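PDB 6RX9: tetracycline repressor protein class G from Acinetobacter baumannii, which represses the tetracycline resistance gene tetA by binding its operator through a helix-turn-helix region and loses affinity for this DNA when tetracycline binds. Local coordinates for residues Glu73-Phe78 and Cys121-Cys126. Numbering follows the deposited sequence.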
loop_
_atom_site.group_PDB
_atom_site.type_symbol
_atom_site.label_atom_id
_atom_site.label_comp_id
_atom_site.label_asym_id
_atom_site.label_seq_id
_atom_site.Cartn_x
_atom_site.Cartn_y
_atom_site.Cartn_z
ATOM N N GLU A 73 19.398 -20.973 -7.464
ATOM C CA GLU A 73 18.596 -20.323 -6.389
ATOM C C GLU A 73 17.148 -20.815 -6.521
ATOM O O GLU A 73 16.638 -20.854 -7.656
ATOM C CB GLU A 73 18.740 -18.796 -6.447
ATOM C CG GLU A 73 17.508 -18.050 -6.939
ATOM C CD GLU A 73 17.580 -16.533 -6.834
ATOM O OE1 GLU A 73 18.204 -16.028 -5.877
ATOM O OE2 GLU A 73 17.011 -15.854 -7.711
ATOM N N ASP A 74 16.524 -21.202 -5.405
ATOM C CA ASP A 74 15.131 -21.724 -5.380
ATOM C C ASP A 74 14.161 -20.537 -5.334
ATOM O O ASP A 74 14.618 -19.403 -5.078
ATOM C CB ASP A 74 14.914 -22.696 -4.216
ATOM C CG ASP A 74 14.662 -22.009 -2.886
ATOM O OD1 ASP A 74 15.451 -21.110 -2.538
ATOM O OD2 ASP A 74 13.664 -22.359 -2.225
ATOM N N TRP A 75 12.877 -20.803 -5.578
ATOM C CA TRP A 75 11.799 -19.785 -5.692
ATOM C C TRP A 75 11.668 -18.977 -4.392
ATOM O O TRP A 75 11.295 -17.793 -4.481
ATOM C CB TRP A 75 10.470 -20.439 -6.095
ATOM C CG TRP A 75 9.893 -21.388 -5.087
ATOM C CD1 TRP A 75 10.123 -22.730 -4.984
ATOM C CD2 TRP A 75 8.952 -21.064 -4.050
ATOM N NE1 TRP A 75 9.400 -23.260 -3.949
ATOM C CE2 TRP A 75 8.671 -22.262 -3.358
ATOM C CE3 TRP A 75 8.324 -19.882 -3.639
ATOM C CZ2 TRP A 75 7.790 -22.303 -2.279
ATOM C CZ3 TRP A 75 7.457 -19.925 -2.572
ATOM C CH2 TRP A 75 7.195 -21.120 -1.902
ATOM N N ARG A 76 11.963 -19.580 -3.236
ATOM C CA ARG A 76 11.799 -18.934 -1.902
ATOM C C ARG A 76 12.811 -17.790 -1.756
ATOM O O ARG A 76 12.405 -16.691 -1.330
ATOM C CB ARG A 76 11.968 -19.955 -0.774
ATOM C CG ARG A 76 10.940 -21.077 -0.795
ATOM C CD ARG A 76 11.117 -22.027 0.375
ATOM N NE ARG A 76 10.663 -23.376 0.061
ATOM C CZ ARG A 76 11.443 -24.408 -0.264
ATOM N NH1 ARG A 76 10.891 -25.583 -0.523
ATOM N NH2 ARG A 76 12.757 -24.281 -0.331
ATOM N N VAL A 77 14.074 -18.036 -2.107
ATOM C CA VAL A 77 15.170 -17.026 -2.027
ATOM C C VAL A 77 14.893 -15.918 -3.054
ATOM O O VAL A 77 15.080 -14.740 -2.700
ATOM C CB VAL A 77 16.555 -17.671 -2.223
ATOM C CG1 VAL A 77 17.654 -16.629 -2.363
ATOM C CG2 VAL A 77 16.878 -18.638 -1.092
ATOM N N PHE A 78 14.442 -16.281 -4.262
ATOM C CA PHE A 78 14.117 -15.328 -5.357
ATOM C C PHE A 78 13.048 -14.331 -4.890
ATOM O O PHE A 78 13.270 -13.115 -5.041
ATOM C CB PHE A 78 13.632 -16.049 -6.618
ATOM C CG PHE A 78 13.079 -15.108 -7.659
ATOM C CD1 PHE A 78 13.901 -14.176 -8.271
ATOM C CD2 PHE A 78 11.735 -15.130 -8.000
ATOM C CE1 PHE A 78 13.396 -13.294 -9.214
ATOM C CE2 PHE A 78 11.229 -14.244 -8.940
ATOM C CZ PHE A 78 12.061 -13.330 -9.546
ATOM N N CYS A 121 6.660 -21.368 -12.419
ATOM C CA CYS A 121 5.979 -22.545 -13.025
ATOM C C CYS A 121 6.908 -23.764 -12.973
ATOM O O CYS A 121 6.428 -24.854 -12.599
ATOM C CB CYS A 121 5.524 -22.263 -14.452
ATOM S SG CYS A 121 4.095 -21.150 -14.527
ATOM N N ALA A 122 8.190 -23.576 -13.304
ATOM C CA ALA A 122 9.249 -24.611 -13.220
ATOM C C ALA A 122 9.410 -25.079 -11.766
ATOM O O ALA A 122 9.769 -26.253 -11.563
ATOM C CB ALA A 122 10.548 -24.076 -13.777
ATOM N N GLU A 123 9.142 -24.195 -10.797
ATOM C CA GLU A 123 9.328 -24.441 -9.338
ATOM C C GLU A 123 8.035 -24.983 -8.708
ATOM O O GLU A 123 8.010 -25.125 -7.468
ATOM C CB GLU A 123 9.796 -23.157 -8.646
ATOM C CG GLU A 123 11.261 -22.830 -8.894
ATOM C CD GLU A 123 12.239 -23.724 -8.146
ATOM O OE1 GLU A 123 12.553 -24.814 -8.665
ATOM O OE2 GLU A 123 12.677 -23.335 -7.042
ATOM N N GLY A 124 7.007 -25.274 -9.513
ATOM C CA GLY A 124 5.804 -26.014 -9.081
ATOM C C GLY A 124 4.588 -25.126 -8.859
ATOM O O GLY A 124 3.592 -25.642 -8.315
ATOM N N PHE A 125 4.644 -23.847 -9.249
ATOM C CA PHE A 125 3.468 -22.935 -9.289
ATOM C C PHE A 125 2.673 -23.201 -10.571
ATOM O O PHE A 125 3.293 -23.540 -11.595
ATOM C CB PHE A 125 3.885 -21.462 -9.258
ATOM C CG PHE A 125 4.328 -20.935 -7.918
ATOM C CD1 PHE A 125 5.593 -21.217 -7.424
ATOM C CD2 PHE A 125 3.488 -20.135 -7.157
ATOM C CE1 PHE A 125 6.001 -20.724 -6.194
ATOM C CE2 PHE A 125 3.899 -19.640 -5.929
ATOM C CZ PHE A 125 5.155 -19.932 -5.451
ATOM N N CYS A 126 1.347 -23.047 -10.521
ATOM C CA CYS A 126 0.483 -22.951 -11.729
ATOM C C CYS A 126 0.542 -21.509 -12.230
ATOM O O CYS A 126 0.695 -20.590 -11.427
ATOM C CB CYS A 126 -0.945 -23.403 -11.439
ATOM S SG CYS A 126 -2.109 -22.042 -11.171
#
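A carboxylate just past the end of one helix takes a backbone N-H from the first residue of another: E123 OE2 accepts from W75, N to OE2 2.9 Å, through its anti lone pair. The bond is bent, 143° at the hydrogen. E123 is the first residue past helix 110-122, which closes in a Schellman motif with G124, at positive phi, as C-prime residue. D74 is the N-cap of helix 75-91; its two carboxylate oxygens take weak bonds from R76 N and V77 N, so the start of this helix is served by two acids. A salt bridge from R76 NH2 to D74 OD2, 2.8 Å, probably eases the crowding of negative charge.

The indole of W75 is the other half of the contact. CB of W75 points toward 121-126, and with CG between backbone N and carbonyl carbon (chi1 65°) the ring presents one face to F125. F125 drives its CE1-CZ edge into that face, a T-shaped pair with the centroids of the indole's six-membered ring and the F125 ring 5.0 Å apart and planes at 82°; R76 CG lies over the opposite face. L120 of helix 110-122 and I196 and F199 of helix 185-202 also pack on W75, joining three helices of the C-terminal, ligand-binding domain; the W75 side chain is about 10 Å from that of N82, which probably binds tetracycline. At the indole's edge, E123 OE2 sits 3.3 Å from W75 CD1.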